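UPF0311 protein RPA1785 (Rhodopseudomonas palustris, PDB 3C5O) is of unknown function but folds as a closed antiparallel beta-barrel of the UPF0311 (DUF3237) family and assembles from four copies. Local coordinates at residues R63-A75 against V86-R100. Numbering follows the deposited sequence. Where two conformers were deposited one is given.
Sequences RPNELIELEAKYA and VENVGIRFGPVELLR
E66, in the turn before strand 68-78, lays its side chain against V96, L99 and R100 at the start of helix 96-103. Its CB lies 3.8 Å from CD1 of L99, and chi1 of -57° swings CG away from its own carbonyl carbon, near CG1 of V96. The chain then bends at chi2 (-106°), bringing the carboxylate across R100: OE1 accepts from R100 NE at 3.2 Å, met nearly along the C-O axis, with carboxylate and guanidinium planes 57° apart. OE2 turns to K103, a second salt bridge to the same helix. A water lies between the backbone carbonyls of E66 and R92, hydrogen-bonded to both, where the strands part. N65 forms an Asx turn, OD1 accepting from L67 N, while N65 O sits in the plane of the F93 ring at its edge, 3.5 Å from CE2. In the conformer given, one of two for L67, CD2 lies near F93 CB and CG, and CD1 near I91 CG2. Q133 of a neighbouring subunit packs on N65, I91 and F93. From I68-R92 to Y74-V86, the antiparallel hairpin alternates hydrogen-bonded and non-hydrogen-bonded pairs, I68 N giving R92 O a nearly straight bond of 2.8 Å. I68 runs alongside R92, its CD1 3.4 Å from NH2, and F115 adds a cation-pi contact to that arginine. Farther along, CB of V86 stands over the centre of the Y74 ring in a CH-pi contact, 3.9 Å from the centroid. The chemistry thus changes along the hairpin: backbone bonds and apolar contacts join its strands within the barrel wall, whereas at the helix end one oxygen of E66 meets R100 and the other K103, and these two salt bridges tie turn to helix.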
loop_
_atom_site.group_PDB
_atom_site.type_symbol
_atom_site.label_atom_id
_atom_site.label_comp_id
_atom_site.label_asym_id
_atom_site.label_seq_id
_atom_site.Cartn_x
_atom_site.Cartn_y
_atom_site.Cartn_z
ATOM N N ARG B 63 11.153 12.605 7.540
ATOM C CA ARG B 63 10.247 13.239 8.470
ATOM C C ARG B 63 10.953 14.433 9.084
ATOM O O ARG B 63 12.186 14.516 9.008
ATOM C CB ARG B 63 9.851 12.256 9.571
ATOM C CG ARG B 63 9.066 11.023 9.132
ATOM C CD ARG B 63 8.882 10.147 10.397
ATOM N NE ARG B 63 8.398 8.780 10.146
ATOM C CZ ARG B 63 8.131 7.883 11.105
ATOM N NH1 ARG B 63 8.306 8.194 12.392
ATOM N NH2 ARG B 63 7.691 6.670 10.782
ATOM N N PRO B 64 10.193 15.360 9.713
ATOM C CA PRO B 64 10.855 16.561 10.217
ATOM C C PRO B 64 11.898 16.281 11.306
ATOM O O PRO B 64 12.782 17.106 11.505
ATOM C CB PRO B 64 9.692 17.428 10.755
ATOM C CG PRO B 64 8.456 16.875 10.144
ATOM C CD PRO B 64 8.748 15.386 10.001
ATOM N N ASN B 65 11.813 15.137 11.989
ATOM C CA ASN B 65 12.872 14.736 12.927
ATOM C C ASN B 65 14.032 13.977 12.253
ATOM O O ASN B 65 14.919 13.470 12.936
ATOM C CB ASN B 65 12.293 13.916 14.091
ATOM C CG ASN B 65 11.812 12.535 13.660
ATOM O OD1 ASN B 65 11.822 12.201 12.480
ATOM N ND2 ASN B 65 11.386 11.726 14.624
ATOM N N GLU B 66 14.002 13.869 10.922
ATOM C CA GLU B 66 15.102 13.302 10.134
ATOM C C GLU B 66 15.113 11.778 10.038
ATOM O O GLU B 66 15.978 11.214 9.378
ATOM C CB GLU B 66 16.460 13.818 10.580
ATOM C CG GLU B 66 16.569 15.347 10.535
ATOM C CD GLU B 66 17.413 15.833 9.373
ATOM O OE1 GLU B 66 18.238 16.736 9.634
ATOM O OE2 GLU B 66 17.280 15.312 8.226
ATOM N N LEU B 67 14.162 11.137 10.713
ATOM C CA LEU B 67 13.805 9.751 10.459
ATOM C C LEU B 67 13.577 9.598 8.956
ATOM O O LEU B 67 12.956 10.457 8.329
ATOM C CB LEU B 67 12.517 9.427 11.224
ATOM C CG LEU B 67 11.870 8.039 11.427
ATOM C CD1 LEU B 67 11.594 7.287 10.143
ATOM C CD2 LEU B 67 12.631 7.218 12.428
ATOM N N ILE B 68 14.111 8.530 8.372
ATOM C CA ILE B 68 13.852 8.227 6.968
ATOM C C ILE B 68 13.036 6.956 6.845
ATOM O O ILE B 68 13.423 5.925 7.376
ATOM C CB ILE B 68 15.142 8.096 6.165
ATOM C CG1 ILE B 68 15.936 9.406 6.254
ATOM C CG2 ILE B 68 14.817 7.788 4.709
ATOM C CD1 ILE B 68 17.282 9.350 5.547
ATOM N N GLU B 69 11.883 7.080 6.172
ATOM C CA GLU B 69 11.013 5.983 5.810
ATOM C C GLU B 69 11.484 5.466 4.452
ATOM O O GLU B 69 11.539 6.226 3.491
ATOM C CB GLU B 69 9.558 6.461 5.745
ATOM C CG GLU B 69 8.973 6.886 7.104
ATOM C CD GLU B 69 7.550 7.456 6.998
ATOM O OE1 GLU B 69 7.030 7.993 8.002
ATOM O OE2 GLU B 69 6.929 7.368 5.909
ATOM N N LEU B 70 11.870 4.186 4.383
ATOM C CA LEU B 70 12.379 3.642 3.146
ATOM C C LEU B 70 11.317 2.773 2.503
ATOM O O LEU B 70 10.520 2.135 3.184
ATOM C CB LEU B 70 13.605 2.766 3.394
ATOM C CG LEU B 70 14.428 3.046 4.646
ATOM C CD1 LEU B 70 15.100 1.752 4.977
ATOM C CD2 LEU B 70 15.413 4.135 4.403
ATOM N N GLU B 71 11.345 2.734 1.183
ATOM C CA GLU B 71 10.396 1.943 0.407
ATOM C C GLU B 71 11.054 1.690 -0.925
ATOM O O GLU B 71 10.887 2.451 -1.851
ATOM C CB GLU B 71 9.085 2.711 0.274
ATOM C CG GLU B 71 7.978 2.014 -0.450
ATOM C CD GLU B 71 6.631 2.581 -0.033
ATOM O OE1 GLU B 71 6.317 3.777 -0.359
ATOM O OE2 GLU B 71 5.914 1.834 0.674
ATOM N N ALA B 72 11.872 0.648 -0.987
ATOM C CA ALA B 72 12.642 0.350 -2.183
ATOM C C ALA B 72 12.006 -0.811 -2.961
ATOM O O ALA B 72 11.588 -1.793 -2.367
ATOM C CB ALA B 72 14.078 0.004 -1.799
ATOM N N LYS B 73 11.945 -0.676 -4.288
ATOM C CA LYS B 73 11.416 -1.701 -5.156
ATOM C C LYS B 73 12.420 -1.933 -6.259
ATOM O O LYS B 73 12.801 -1.022 -6.968
ATOM C CB LYS B 73 10.067 -1.282 -5.717
ATOM C CG LYS B 73 9.008 -1.143 -4.646
ATOM C CD LYS B 73 7.664 -0.709 -5.182
ATOM C CE LYS B 73 6.744 -0.427 -3.979
ATOM N NZ LYS B 73 5.301 -0.437 -4.338
ATOM N N TYR B 74 12.889 -3.172 -6.341
ATOM C CA TYR B 74 13.847 -3.601 -7.333
ATOM C C TYR B 74 13.776 -5.115 -7.483
ATOM O O TYR B 74 12.861 -5.757 -6.953
ATOM C CB TYR B 74 15.255 -3.162 -6.923
ATOM C CG TYR B 74 15.691 -3.585 -5.531
ATOM C CD1 TYR B 74 16.597 -4.630 -5.339
ATOM C CD2 TYR B 74 15.215 -2.915 -4.397
ATOM C CE1 TYR B 74 17.022 -5.001 -4.045
ATOM C CE2 TYR B 74 15.632 -3.274 -3.111
ATOM C CZ TYR B 74 16.538 -4.314 -2.946
ATOM O OH TYR B 74 16.952 -4.644 -1.666
ATOM N N ALA B 75 14.745 -5.692 -8.189
ATOM C CA ALA B 75 14.725 -7.119 -8.446
ATOM C C ALA B 75 16.141 -7.640 -8.481
ATOM O O ALA B 75 17.092 -6.883 -8.740
ATOM C CB ALA B 75 14.019 -7.414 -9.749
ATOM N N VAL B 86 11.951 -7.549 -5.207
ATOM C CA VAL B 86 12.162 -7.121 -3.822
ATOM C C VAL B 86 11.393 -5.844 -3.518
ATOM O O VAL B 86 11.478 -4.865 -4.239
ATOM C CB VAL B 86 13.644 -6.876 -3.469
ATOM C CG1 VAL B 86 13.812 -6.610 -1.951
ATOM C CG2 VAL B 86 14.523 -8.051 -3.909
ATOM N N GLU B 87 10.632 -5.894 -2.446
ATOM C CA GLU B 87 10.010 -4.727 -1.875
ATOM C C GLU B 87 10.650 -4.585 -0.493
ATOM O O GLU B 87 10.393 -5.411 0.364
ATOM C CB GLU B 87 8.535 -5.022 -1.727
ATOM C CG GLU B 87 7.598 -3.927 -2.050
ATOM C CD GLU B 87 6.164 -4.431 -2.116
ATOM O OE1 GLU B 87 5.548 -4.594 -1.029
ATOM O OE2 GLU B 87 5.657 -4.663 -3.245
ATOM N N ASN B 88 11.479 -3.557 -0.278
ATOM C CA ASN B 88 12.213 -3.397 0.990
ATOM C C ASN B 88 11.764 -2.133 1.769
ATOM O O ASN B 88 12.055 -0.994 1.368
ATOM C CB ASN B 88 13.707 -3.363 0.682
ATOM C CG ASN B 88 14.592 -3.598 1.903
ATOM O OD1 ASN B 88 14.196 -4.217 2.892
ATOM N ND2 ASN B 88 15.830 -3.100 1.812
ATOM N N VAL B 89 11.026 -2.339 2.858
ATOM C CA VAL B 89 10.400 -1.244 3.572
ATOM C C VAL B 89 10.916 -1.169 5.016
ATOM O O VAL B 89 10.982 -2.185 5.721
ATOM C CB VAL B 89 8.846 -1.343 3.552
ATOM C CG1 VAL B 89 8.224 -0.106 4.186
ATOM C CG2 VAL B 89 8.311 -1.498 2.127
ATOM N N GLY B 90 11.283 0.035 5.456
ATOM C CA GLY B 90 11.769 0.188 6.791
ATOM C C GLY B 90 12.044 1.597 7.224
ATOM O O GLY B 90 11.388 2.551 6.785
ATOM N N ILE B 91 13.002 1.713 8.135
ATOM C CA ILE B 91 13.367 3.002 8.681
ATOM C C ILE B 91 14.865 3.132 8.900
ATOM O O ILE B 91 15.571 2.158 9.119
ATOM C CB ILE B 91 12.561 3.371 9.985
ATOM C CG1 ILE B 91 12.737 2.360 11.091
ATOM C CG2 ILE B 91 11.050 3.485 9.718
ATOM C CD1 ILE B 91 12.199 2.863 12.407
ATOM N N ARG B 92 15.346 4.359 8.777
ATOM C CA ARG B 92 16.674 4.687 9.226
ATOM C C ARG B 92 16.587 5.903 10.136
ATOM O O ARG B 92 15.975 6.921 9.790
ATOM C CB ARG B 92 17.590 4.938 8.049
ATOM C CG ARG B 92 18.970 5.349 8.491
ATOM C CD ARG B 92 19.938 5.155 7.375
ATOM N NE ARG B 92 19.801 6.196 6.366
ATOM C CZ ARG B 92 19.521 5.986 5.086
ATOM N NH1 ARG B 92 19.325 4.759 4.611
ATOM N NH2 ARG B 92 19.450 7.023 4.271
ATOM N N PHE B 93 17.200 5.783 11.310
ATOM C CA PHE B 93 17.176 6.820 12.333
ATOM C C PHE B 93 18.525 6.783 13.065
ATOM O O PHE B 93 19.379 5.955 12.750
ATOM C CB PHE B 93 15.990 6.588 13.288
ATOM C CG PHE B 93 15.591 7.811 14.112
ATOM C CD1 PHE B 93 15.154 7.660 15.428
ATOM C CD2 PHE B 93 15.627 9.100 13.564
ATOM C CE1 PHE B 93 14.775 8.763 16.186
ATOM C CE2 PHE B 93 15.251 10.224 14.324
ATOM C CZ PHE B 93 14.819 10.052 15.636
ATOM N N GLY B 94 18.712 7.685 14.011
ATOM C CA GLY B 94 19.956 7.808 14.766
ATOM C C GLY B 94 20.118 9.238 15.286
ATOM O O GLY B 94 19.235 10.069 15.089
ATOM N N PRO B 95 21.236 9.536 15.971
ATOM C CA PRO B 95 21.569 10.942 16.326
ATOM C C PRO B 95 21.552 11.873 15.100
ATOM O O PRO B 95 22.088 11.500 14.054
ATOM C CB PRO B 95 22.990 10.833 16.873
ATOM C CG PRO B 95 23.101 9.433 17.383
ATOM C CD PRO B 95 22.242 8.582 16.468
ATOM N N VAL B 96 20.939 13.057 15.215
ATOM C CA VAL B 96 20.805 13.961 14.064
ATOM C C VAL B 96 22.113 14.353 13.369
ATOM O O VAL B 96 22.144 14.426 12.143
ATOM C CB VAL B 96 19.977 15.243 14.366
ATOM C CG1 VAL B 96 18.499 14.968 14.198
ATOM C CG2 VAL B 96 20.297 15.838 15.755
ATOM N N GLU B 97 23.175 14.608 14.139
ATOM C CA GLU B 97 24.514 14.881 13.587
ATOM C C GLU B 97 24.979 13.798 12.606
ATOM O O GLU B 97 25.518 14.087 11.539
ATOM C CB GLU B 97 25.554 14.995 14.706
ATOM C CG GLU B 97 25.594 16.330 15.451
ATOM C CD GLU B 97 26.440 16.258 16.738
ATOM O OE1 GLU B 97 26.992 15.163 17.031
ATOM O OE2 GLU B 97 26.547 17.290 17.458
ATOM N N LEU B 98 24.778 12.544 12.991
ATOM C CA LEU B 98 25.224 11.404 12.178
ATOM C C LEU B 98 24.341 11.191 10.943
ATOM O O LEU B 98 24.836 10.885 9.849
ATOM C CB LEU B 98 25.335 10.143 13.042
ATOM C CG LEU B 98 26.323 10.204 14.220
ATOM C CD1 LEU B 98 26.114 9.055 15.205
ATOM C CD2 LEU B 98 27.762 10.231 13.741
ATOM N N LEU B 99 23.036 11.370 11.105
ATOM C CA LEU B 99 22.145 11.343 9.944
ATOM C C LEU B 99 22.604 12.392 8.928
ATOM O O LEU B 99 22.702 12.102 7.736
ATOM C CB LEU B 99 20.679 11.561 10.346
ATOM C CG LEU B 99 20.079 10.612 11.388
ATOM C CD1 LEU B 99 18.595 10.897 11.611
ATOM C CD2 LEU B 99 20.293 9.156 10.992
ATOM N N ARG B 100 22.929 13.590 9.419
ATOM C CA ARG B 100 23.461 14.655 8.573
ATOM C C ARG B 100 24.812 14.326 7.915
ATOM O O ARG B 100 25.006 14.622 6.727
ATOM C CB ARG B 100 23.525 15.968 9.349
ATOM C CG ARG B 100 22.154 16.591 9.570
ATOM C CD ARG B 100 22.175 17.547 10.738
ATOM N NE ARG B 100 20.832 18.019 11.072
ATOM C CZ ARG B 100 20.512 18.613 12.219
ATOM N NH1 ARG B 100 21.438 18.801 13.162
ATOM N NH2 ARG B 100 19.261 19.011 12.431
HETATM O O HOH W 1 17.426 8.995 8.856
#